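Local coordinates for protein diffuse adherence adhesin (Escherichia coli, PDB 4MEE) that mediates bacterial attachment to mammalian cells, autoaggregation and biofilm formation, and is represented here by its C-terminal transport unit, an outer-membrane beta barrel, at residues L165-E170 with H341-W346; N368-K373 with H404-F409; A400-N405 with S423-E428. All coordinates share one frame; numbering follows the deposited sequence.

Contact 1 (L165-E170 with H341-W346); sequences LMDLNE and HLQAVW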
loop_
_atom_site.group_PDB
_atom_site.type_symbol
_atom_site.label_atom_id
_atom_site.label_comp_id
_atom_site.label_asym_id
_atom_site.label_seq_id
_atom_site.Cartn_x
_atom_site.Cartn_y
_atom_site.Cartn_z
ATOM N N LEU A 165 -0.465 -2.654 2.696
ATOM C CA LEU A 165 0.304 -3.156 1.588
ATOM C C LEU A 165 1.773 -2.921 1.812
ATOM O O LEU A 165 2.138 -1.918 2.388
ATOM C CB LEU A 165 -0.098 -2.391 0.349
ATOM C CG LEU A 165 -0.805 -3.136 -0.774
ATOM C CD1 LEU A 165 -1.964 -3.980 -0.273
ATOM C CD2 LEU A 165 -1.292 -2.092 -1.752
ATOM N N MET A 166 2.621 -3.828 1.350
ATOM C CA MET A 166 4.047 -3.594 1.422
ATOM C C MET A 166 4.655 -3.745 0.040
ATOM O O MET A 166 4.577 -4.805 -0.563
ATOM C CB MET A 166 4.696 -4.579 2.375
ATOM C CG MET A 166 5.904 -4.012 3.099
ATOM S SD MET A 166 6.869 -5.282 3.937
ATOM C CE MET A 166 6.625 -6.662 2.822
ATOM N N ASP A 167 5.281 -2.687 -0.456
ATOM C CA ASP A 167 5.843 -2.710 -1.792
ATOM C C ASP A 167 7.138 -3.465 -1.811
ATOM O O ASP A 167 7.699 -3.767 -0.772
ATOM C CB ASP A 167 6.085 -1.296 -2.280
ATOM C CG ASP A 167 4.877 -0.709 -2.966
ATOM O OD1 ASP A 167 4.055 -1.483 -3.499
ATOM O OD2 ASP A 167 4.748 0.531 -2.981
ATOM N N LEU A 168 7.607 -3.759 -3.009
ATOM C CA LEU A 168 8.848 -4.452 -3.188
ATOM C C LEU A 168 9.924 -3.519 -2.736
ATOM O O LEU A 168 9.721 -2.311 -2.721
ATOM C CB LEU A 168 9.052 -4.717 -4.661
ATOM C CG LEU A 168 8.991 -6.147 -5.171
ATOM C CD1 LEU A 168 7.960 -6.944 -4.406
ATOM C CD2 LEU A 168 8.600 -6.086 -6.627
ATOM N N ASN A 169 11.046 -4.101 -2.340
ATOM C CA ASN A 169 12.278 -3.390 -2.053
ATOM C C ASN A 169 12.237 -2.740 -0.694
ATOM O O ASN A 169 13.216 -2.188 -0.232
ATOM C CB ASN A 169 12.609 -2.359 -3.135
ATOM C CG ASN A 169 13.194 -2.991 -4.383
ATOM O OD1 ASN A 169 14.174 -3.732 -4.321
ATOM N ND2 ASN A 169 12.599 -2.693 -5.527
ATOM N N GLU A 170 11.101 -2.812 -0.029
ATOM C CA GLU A 170 11.033 -2.268 1.294
ATOM C C GLU A 170 11.770 -3.172 2.251
ATOM O O GLU A 170 12.526 -2.713 3.088
ATOM C CB GLU A 170 9.593 -2.102 1.723
ATOM C CG GLU A 170 9.149 -0.662 1.721
ATOM C CD GLU A 170 9.870 0.151 2.772
ATOM O OE1 GLU A 170 11.019 -0.190 3.116
ATOM O OE2 GLU A 170 9.283 1.137 3.258
ATOM N N HIS A 341 10.930 -4.480 -12.566
ATOM C CA HIS A 341 10.233 -5.368 -11.631
ATOM C C HIS A 341 8.731 -5.493 -11.896
ATOM O O HIS A 341 8.128 -4.635 -12.542
ATOM C CB HIS A 341 10.482 -4.926 -10.183
ATOM C CG HIS A 341 10.049 -3.523 -9.895
ATOM N ND1 HIS A 341 10.942 -2.478 -9.779
ATOM C CD2 HIS A 341 8.819 -2.989 -9.709
ATOM C CE1 HIS A 341 10.280 -1.363 -9.531
ATOM N NE2 HIS A 341 8.990 -1.644 -9.486
ATOM N N LEU A 342 8.145 -6.569 -11.374
ATOM C CA LEU A 342 6.723 -6.862 -11.527
ATOM C C LEU A 342 6.173 -7.397 -10.205
ATOM O O LEU A 342 6.807 -8.236 -9.562
ATOM C CB LEU A 342 6.519 -7.885 -12.653
ATOM C CG LEU A 342 5.136 -8.484 -12.935
ATOM C CD1 LEU A 342 4.204 -7.479 -13.597
ATOM C CD2 LEU A 342 5.278 -9.727 -13.800
ATOM N N GLN A 343 4.999 -6.909 -9.808
ATOM C CA GLN A 343 4.373 -7.278 -8.535
ATOM C C GLN A 343 2.865 -7.471 -8.692
ATOM O O GLN A 343 2.207 -6.697 -9.387
ATOM C CB GLN A 343 4.658 -6.206 -7.473
ATOM C CG GLN A 343 4.155 -6.541 -6.072
ATOM C CD GLN A 343 4.186 -5.361 -5.114
ATOM O OE1 GLN A 343 4.369 -4.213 -5.518
ATOM N NE2 GLN A 343 4.010 -5.645 -3.826
ATOM N N ALA A 344 2.331 -8.504 -8.040
ATOM C CA ALA A 344 0.889 -8.773 -8.028
ATOM C C ALA A 344 0.372 -8.960 -6.601
ATOM O O ALA A 344 0.994 -9.657 -5.795
ATOM C CB ALA A 344 0.561 -9.990 -8.881
ATOM N N VAL A 345 -0.764 -8.331 -6.300
ATOM C CA VAL A 345 -1.382 -8.405 -4.973
ATOM C C VAL A 345 -2.841 -8.867 -5.067
ATOM O O VAL A 345 -3.610 -8.353 -5.880
ATOM C CB VAL A 345 -1.324 -7.044 -4.228
ATOM C CG1 VAL A 345 -1.886 -7.172 -2.819
ATOM C CG2 VAL A 345 0.097 -6.501 -4.175
ATOM N N TRP A 346 -3.207 -9.840 -4.233
ATOM C CA TRP A 346 -4.597 -10.277 -4.098
ATOM C C TRP A 346 -5.243 -9.625 -2.878
ATOM O O TRP A 346 -4.847 -9.879 -1.740
ATOM C CB TRP A 346 -4.694 -11.808 -4.018
ATOM C CG TRP A 346 -6.010 -12.322 -3.478
ATOM C CD1 TRP A 346 -7.258 -12.065 -3.971
ATOM C CD2 TRP A 346 -6.197 -13.189 -2.349
ATOM N NE1 TRP A 346 -8.211 -12.709 -3.216
ATOM C CE2 TRP A 346 -7.588 -13.405 -2.215
ATOM C CE3 TRP A 346 -5.326 -13.797 -1.435
ATOM C CZ2 TRP A 346 -8.129 -14.208 -1.207
ATOM C CZ3 TRP A 346 -5.864 -14.599 -0.436
ATOM C CH2 TRP A 346 -7.255 -14.798 -0.333
#
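L168 drives its isobutyl group against the aliphatic stem of Q343 where a loop inside the autotransporter beta barrel meets the inner face of strand 333-355. The loop follows helix 149-162, and its type II turn from D167 to E170 presents L168 to the wall. The tight part centres on this leucine: CD2 of L168 lies 4.0 Å from CB of Q343 and 4.2 Å from CB of H341, while its CD1 comes up against CG and CD of Q343. The L168 and Q343 side chains run antiparallel alongside each other; Q343 is extended, with CG opposite the backbone N (chi1 -175°), and carries its amide from the strand toward the loop. The packing thins away from L168. At L165, which is partly exposed, a single methyl pair spans the gap, CD1 to CG1 of V345 at 4.1 Å. The carboxylate of D167 stands across the amide end of Q343, but its OD1 faces OE1 of Q343, two acceptors, and draws its stronger hold from a salt bridge to K373. Polar bonding across the contact is weak: NE2 of Q343, also weakly bonded to S314, reaches O of M166 at 3.4 Å, with the N-H bent to 134°.

Contact 2 (N368-K373 with H404-F409); sequences NNIQTK and HNTHEF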
loop_
_atom_site.group_PDB
_atom_site.type_symbol
_atom_site.label_atom_id
_atom_site.label_comp_id
_atom_site.label_asym_id
_atom_site.label_seq_id
_atom_site.Cartn_x
_atom_site.Cartn_y
_atom_site.Cartn_z
ATOM N N ASN A 368 -11.979 -9.350 -4.034
ATOM C CA ASN A 368 -10.939 -10.132 -4.717
ATOM C C ASN A 368 -10.191 -9.458 -5.864
ATOM O O ASN A 368 -9.695 -10.141 -6.763
ATOM C CB ASN A 368 -11.487 -11.485 -5.177
ATOM C CG ASN A 368 -11.892 -12.367 -4.020
ATOM O OD1 ASN A 368 -11.336 -12.266 -2.925
ATOM N ND2 ASN A 368 -12.863 -13.240 -4.254
ATOM N N ASN A 369 -10.100 -8.130 -5.820
ATOM C CA ASN A 369 -9.307 -7.355 -6.782
ATOM C C ASN A 369 -7.854 -7.818 -6.845
ATOM O O ASN A 369 -7.263 -8.156 -5.822
ATOM C CB ASN A 369 -9.365 -5.864 -6.423
ATOM C CG ASN A 369 -8.380 -5.022 -7.217
ATOM O OD1 ASN A 369 -8.470 -4.920 -8.442
ATOM N ND2 ASN A 369 -7.437 -4.402 -6.516
ATOM N N ILE A 370 -7.291 -7.842 -8.049
ATOM C CA ILE A 370 -5.868 -8.125 -8.224
ATOM C C ILE A 370 -5.146 -6.878 -8.737
ATOM O O ILE A 370 -5.337 -6.455 -9.884
ATOM C CB ILE A 370 -5.613 -9.346 -9.144
ATOM C CG1 ILE A 370 -6.139 -10.630 -8.492
ATOM C CG2 ILE A 370 -4.126 -9.497 -9.446
ATOM C CD1 ILE A 370 -6.267 -11.804 -9.438
ATOM N N GLN A 371 -4.334 -6.286 -7.864
ATOM C CA GLN A 371 -3.513 -5.137 -8.225
ATOM C C GLN A 371 -2.171 -5.599 -8.786
ATOM O O GLN A 371 -1.450 -6.361 -8.143
ATOM C CB GLN A 371 -3.307 -4.208 -7.023
ATOM C CG GLN A 371 -2.541 -2.935 -7.351
ATOM C CD GLN A 371 -2.647 -1.882 -6.268
ATOM O OE1 GLN A 371 -1.684 -1.617 -5.558
ATOM N NE2 GLN A 371 -3.819 -1.267 -6.146
ATOM N N THR A 372 -1.851 -5.137 -9.989
ATOM C CA THR A 372 -0.587 -5.472 -10.627
ATOM C C THR A 372 0.263 -4.218 -10.807
ATOM O O THR A 372 -0.204 -3.200 -11.330
ATOM C CB THR A 372 -0.790 -6.174 -11.987
ATOM O OG1 THR A 372 -1.957 -7.003 -11.934
ATOM C CG2 THR A 372 0.420 -7.036 -12.337
ATOM N N LYS A 373 1.507 -4.303 -10.348
ATOM C CA LYS A 373 2.471 -3.225 -10.500
ATOM C C LYS A 373 3.615 -3.683 -11.393
ATOM O O LYS A 373 4.219 -4.727 -11.156
ATOM C CB LYS A 373 3.005 -2.777 -9.136
ATOM C CG LYS A 373 1.993 -2.029 -8.282
ATOM C CD LYS A 373 2.647 -1.431 -7.046
ATOM C CE LYS A 373 1.683 -0.528 -6.295
ATOM N NZ LYS A 373 2.340 0.201 -5.175
ATOM N N HIS A 404 -2.326 -1.498 -12.343
ATOM C CA HIS A 404 -3.520 -1.989 -12.993
ATOM C C HIS A 404 -4.347 -2.686 -11.937
ATOM O O HIS A 404 -3.798 -3.388 -11.102
ATOM C CB HIS A 404 -3.142 -2.976 -14.091
ATOM C CG HIS A 404 -4.318 -3.607 -14.768
ATOM N ND1 HIS A 404 -5.168 -2.899 -15.589
ATOM C CD2 HIS A 404 -4.781 -4.880 -14.754
ATOM C CE1 HIS A 404 -6.105 -3.708 -16.051
ATOM N NE2 HIS A 404 -5.893 -4.915 -15.558
ATOM N N ASN A 405 -5.658 -2.489 -11.961
ATOM C CA ASN A 405 -6.546 -3.222 -11.070
ATOM C C ASN A 405 -7.556 -4.032 -11.846
ATOM O O ASN A 405 -8.157 -3.535 -12.800
ATOM C CB ASN A 405 -7.269 -2.268 -10.136
ATOM C CG ASN A 405 -6.344 -1.642 -9.125
ATOM O OD1 ASN A 405 -5.886 -2.302 -8.196
ATOM N ND2 ASN A 405 -6.060 -0.360 -9.301
ATOM N N THR A 406 -7.754 -5.275 -11.420
ATOM C CA THR A 406 -8.734 -6.152 -12.043
ATOM C C THR A 406 -10.176 -5.738 -11.736
ATOM O O THR A 406 -11.045 -5.823 -12.605
ATOM C CB THR A 406 -8.467 -7.620 -11.669
ATOM O OG1 THR A 406 -7.198 -8.004 -12.206
ATOM C CG2 THR A 406 -9.528 -8.527 -12.253
ATOM N N HIS A 407 -10.431 -5.268 -10.517
ATOM C CA HIS A 407 -11.742 -4.715 -10.173
ATOM C C HIS A 407 -11.625 -3.240 -9.835
ATOM O O HIS A 407 -10.530 -2.698 -9.738
ATOM C CB HIS A 407 -12.334 -5.418 -8.952
ATOM C CG HIS A 407 -12.481 -6.900 -9.105
ATOM N ND1 HIS A 407 -11.445 -7.715 -9.503
ATOM C CD2 HIS A 407 -13.538 -7.716 -8.882
ATOM C CE1 HIS A 407 -11.860 -8.969 -9.535
ATOM N NE2 HIS A 407 -13.128 -8.996 -9.166
ATOM N N GLU A 408 -12.759 -2.592 -9.630
ATOM C CA GLU A 408 -12.744 -1.255 -9.063
ATOM C C GLU A 408 -13.663 -1.252 -7.847
ATOM O O GLU A 408 -14.779 -1.772 -7.897
ATOM C CB GLU A 408 -13.050 -0.176 -10.126
ATOM C CG GLU A 408 -14.482 0.335 -10.249
ATOM C CD GLU A 408 -14.746 1.023 -11.581
ATOM O OE1 GLU A 408 -15.279 2.154 -11.581
ATOM O OE2 GLU A 408 -14.415 0.440 -12.634
ATOM N N PHE A 409 -13.165 -0.713 -6.739
ATOM C CA PHE A 409 -13.867 -0.808 -5.465
ATOM C C PHE A 409 -15.122 0.042 -5.409
ATOM O O PHE A 409 -15.167 1.145 -5.954
ATOM C CB PHE A 409 -12.923 -0.507 -4.302
ATOM C CG PHE A 409 -11.971 -1.629 -4.010
ATOM C CD1 PHE A 409 -12.450 -2.920 -3.803
ATOM C CD2 PHE A 409 -10.601 -1.410 -3.950
ATOM C CE1 PHE A 409 -11.588 -3.965 -3.531
ATOM C CE2 PHE A 409 -9.731 -2.452 -3.674
ATOM C CZ PHE A 409 -10.226 -3.732 -3.467
#
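T372 and H404 form the regular end of this contact, an antiparallel hydrogen-bonded pair in the autotransporter barrel wall. Backbone bonding comes first: N of T372 donates to O of H404 at 2.8 Å, and N of H404 returns a bond to O of T372 at 2.9 Å. Q371 and N405 follow as a non-hydrogen-bonded pair, after which T406 leaves the strand. Its N still finds O of I370 at 3.1 Å, and its OG1 adds a weak bond to the same oxygen.

Side-chain amides carry the pairing onward. OD1 of N405 takes two N-H groups, from NE2 of Q371 and from ND2 of N369, each at 3.1 Å. The Q371 bond arrives on a lone pair, the extended glutamine running alongside N405, whereas the N369 donor is tilted 32° from the carbonyl plane. ND2 of the same N405 amide bonds O of S423, which settles which way the amide faces. With CG anti to N (chi1 170°), the N369 amide reaches across to segment 404-409, where its OD1 accepts N of H407 at 2.9 Å in a nearly straight bond while its ND2 serves N405, in effect continuing the pairing where the strand ends.

Ring contacts finish the account. One face of the H407 imidazole lies over N of N369, while CZ of F409 packs on CB of N369 at 3.7 Å.

Beyond the pair, strand 370-383 bonds on its other edge to strand 333-355, Q371 with V345 and K373 with Q343, and F409 rests on M157, T158 and N161 of helix 149-162.

Contact 3 (A400-N405 with S423-E428); sequences ANWIHN and SRNQGE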
loop_
_atom_site.group_PDB
_atom_site.type_symbol
_atom_site.label_atom_id
_atom_site.label_comp_id
_atom_site.label_asym_id
_atom_site.label_seq_id
_atom_site.Cartn_x
_atom_site.Cartn_y
_atom_site.Cartn_z
ATOM N N ALA A 400 9.334 4.463 -11.035
ATOM C CA ALA A 400 8.105 4.689 -11.790
ATOM C C ALA A 400 7.379 3.368 -12.034
ATOM O O ALA A 400 7.989 2.386 -12.460
ATOM C CB ALA A 400 8.408 5.388 -13.107
ATOM N N ASN A 401 6.077 3.354 -11.755
ATOM C CA ASN A 401 5.266 2.142 -11.870
ATOM C C ASN A 401 3.941 2.344 -12.598
ATOM O O ASN A 401 3.381 3.444 -12.612
ATOM C CB ASN A 401 4.983 1.550 -10.484
ATOM C CG ASN A 401 6.198 0.891 -9.861
ATOM O OD1 ASN A 401 6.903 0.115 -10.504
ATOM N ND2 ASN A 401 6.432 1.179 -8.587
ATOM N N TRP A 402 3.453 1.265 -13.200
ATOM C CA TRP A 402 2.114 1.226 -13.771
ATOM C C TRP A 402 1.226 0.316 -12.924
ATOM O O TRP A 402 1.505 -0.872 -12.755
ATOM C CB TRP A 402 2.159 0.777 -15.237
ATOM C CG TRP A 402 0.822 0.413 -15.829
ATOM C CD1 TRP A 402 -0.345 1.119 -15.732
ATOM C CD2 TRP A 402 0.526 -0.739 -16.632
ATOM N NE1 TRP A 402 -1.349 0.473 -16.408
ATOM C CE2 TRP A 402 -0.844 -0.668 -16.973
ATOM C CE3 TRP A 402 1.283 -1.825 -17.091
ATOM C CZ2 TRP A 402 -1.474 -1.644 -17.753
ATOM C CZ3 TRP A 402 0.656 -2.796 -17.868
ATOM C CH2 TRP A 402 -0.710 -2.697 -18.191
ATOM N N ILE A 403 0.163 0.892 -12.380
ATOM C CA ILE A 403 -0.758 0.142 -11.547
ATOM C C ILE A 403 -1.988 -0.217 -12.354
ATOM O O ILE A 403 -2.608 0.644 -12.975
ATOM C CB ILE A 403 -1.185 0.945 -10.310
ATOM C CG1 ILE A 403 0.029 1.247 -9.431
ATOM C CG2 ILE A 403 -2.244 0.188 -9.520
ATOM C CD1 ILE A 403 -0.157 2.454 -8.542
ATOM N N HIS A 404 -2.326 -1.498 -12.343
ATOM C CA HIS A 404 -3.520 -1.989 -12.993
ATOM C C HIS A 404 -4.347 -2.686 -11.937
ATOM O O HIS A 404 -3.798 -3.388 -11.102
ATOM C CB HIS A 404 -3.142 -2.976 -14.091
ATOM C CG HIS A 404 -4.318 -3.607 -14.768
ATOM N ND1 HIS A 404 -5.168 -2.899 -15.589
ATOM C CD2 HIS A 404 -4.781 -4.880 -14.754
ATOM C CE1 HIS A 404 -6.105 -3.708 -16.051
ATOM N NE2 HIS A 404 -5.893 -4.915 -15.558
ATOM N N ASN A 405 -5.658 -2.489 -11.961
ATOM C CA ASN A 405 -6.546 -3.222 -11.070
ATOM C C ASN A 405 -7.556 -4.032 -11.846
ATOM O O ASN A 405 -8.157 -3.535 -12.800
ATOM C CB ASN A 405 -7.269 -2.268 -10.136
ATOM C CG ASN A 405 -6.344 -1.642 -9.125
ATOM O OD1 ASN A 405 -5.886 -2.302 -8.196
ATOM N ND2 ASN A 405 -6.060 -0.360 -9.301
ATOM N N SER A 423 -10.154 3.391 -10.473
ATOM C CA SER A 423 -8.801 3.683 -10.856
ATOM C C SER A 423 -8.270 2.360 -11.333
ATOM O O SER A 423 -7.423 1.740 -10.692
ATOM C CB SER A 423 -8.040 4.193 -9.649
ATOM O OG SER A 423 -8.948 4.851 -8.790
ATOM N N ARG A 424 -8.820 1.908 -12.453
ATOM C CA ARG A 424 -8.424 0.643 -13.036
ATOM C C ARG A 424 -6.963 0.740 -13.433
ATOM O O ARG A 424 -6.208 -0.210 -13.283
ATOM C CB ARG A 424 -9.276 0.318 -14.261
ATOM C CG ARG A 424 -10.773 0.272 -13.995
ATOM C CD ARG A 424 -11.525 -0.475 -15.089
ATOM N NE ARG A 424 -11.647 -1.906 -14.806
ATOM C CZ ARG A 424 -12.611 -2.442 -14.065
ATOM N NH1 ARG A 424 -13.544 -1.675 -13.527
ATOM N NH2 ARG A 424 -12.640 -3.745 -13.860
ATOM N N ASN A 425 -6.575 1.908 -13.922
ATOM C CA ASN A 425 -5.209 2.139 -14.328
ATOM C C ASN A 425 -4.700 3.395 -13.672
ATOM O O ASN A 425 -5.378 4.415 -13.683
ATOM C CB ASN A 425 -5.131 2.277 -15.839
ATOM C CG ASN A 425 -5.378 0.966 -16.547
ATOM O OD1 ASN A 425 -4.479 0.138 -16.670
ATOM N ND2 ASN A 425 -6.603 0.769 -17.016
ATOM N N GLN A 426 -3.509 3.314 -13.094
ATOM C CA GLN A 426 -2.914 4.449 -12.408
ATOM C C GLN A 426 -1.434 4.535 -12.708
ATOM O O GLN A 426 -0.811 3.533 -13.042
ATOM C CB GLN A 426 -3.100 4.317 -10.902
ATOM C CG GLN A 426 -4.488 4.671 -10.416
ATOM C CD GLN A 426 -4.623 4.504 -8.919
ATOM O OE1 GLN A 426 -4.346 3.436 -8.372
ATOM N NE2 GLN A 426 -5.054 5.564 -8.246
ATOM N N GLY A 427 -0.876 5.735 -12.578
ATOM C CA GLY A 427 0.568 5.940 -12.691
ATOM C C GLY A 427 1.181 6.257 -11.339
ATOM O O GLY A 427 0.650 7.063 -10.579
ATOM N N GLU A 428 2.304 5.631 -11.022
ATOM C CA GLU A 428 2.894 5.841 -9.714
ATOM C C GLU A 428 4.330 6.310 -9.826
ATOM O O GLU A 428 5.092 5.803 -10.642
ATOM C CB GLU A 428 2.804 4.563 -8.899
ATOM C CG GLU A 428 3.397 4.646 -7.505
ATOM C CD GLU A 428 3.633 3.272 -6.919
ATOM O OE1 GLU A 428 3.943 2.349 -7.697
ATOM O OE2 GLU A 428 3.509 3.108 -5.689
#
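N401 with E428 and I403 with Q426 are hydrogen-bonded pairs, and W402 with G427 and H404 with N425 non-hydrogen-bonded ones, in two antiparallel barrel strands whose axes run 157° apart and approach to 4.7 Å. One more backbone bond, N of N405 to O of R424 at 2.7 Å, extends the register just beyond the last bridge.

Side chains sort to two faces. On the face of W402, H404 and N425, the amide oxygen of N425 is shared by two rings. NE1 of W402 meets OD1 of N425 at 3.2 Å on a lone pair, indole and amide being nearly coplanar (6° between planes); ND1 of H404 donates to the same atom at 3.3 Å but from above the carbonyl plane. Three side chains pointing the same way are thus tied through one acceptor, which probably limits rotation of the N425 amide.

On the other face, the N401 side chain runs along that of E428. ND2 of N401 donates to OE1 of E428 at 2.9 Å, approaching from above the carboxylate plane, and also bonds E399; OE2 of E428 turns to K373 in a salt bridge. Aliphatic contacts follow, made by I403 on the CB atoms of its neighbours: CD1 of I403 touches CB of E428 at 3.7 Å and CB of I403 meets CB of Q426 at 3.9 Å. At the loop end, ND2 of N405 reaches O of S423 at 2.9 Å, nearly along the C=O axis.

Strand 397-405 is flanked by strand 370-383 on its other edge, through A400 with I376 and W402 with A374, while strand 425-436 passes on to strand 441-451, where I403 and E428 both touch Q450.

How the contacts relate
Contacts 2 and 3 are successive strand pairings that share strand 397-405, with H404 and N405 in both; contact 1 sets a loop in the barrel interior on strand 333-355, the neighbour of strand 370-383. The centres of contacts 2 and 3 lie about 9 Å apart, and contact 1 lies about 13 Å from each. K373, on the 368-373 segment of contact 2, bridges D167 and E428, its NZ 3.2 Å from OE2 of E428. This lysine probably offsets the proximity of the two carboxylates, D167 OD2 and E428 OE2 being 3.9 Å apart. H341 NE2 and N401 OD1, 2.9 Å apart, link contacts 1 and 3 directly, while E408 and R424 form a salt bridge between contacts 2 and 3.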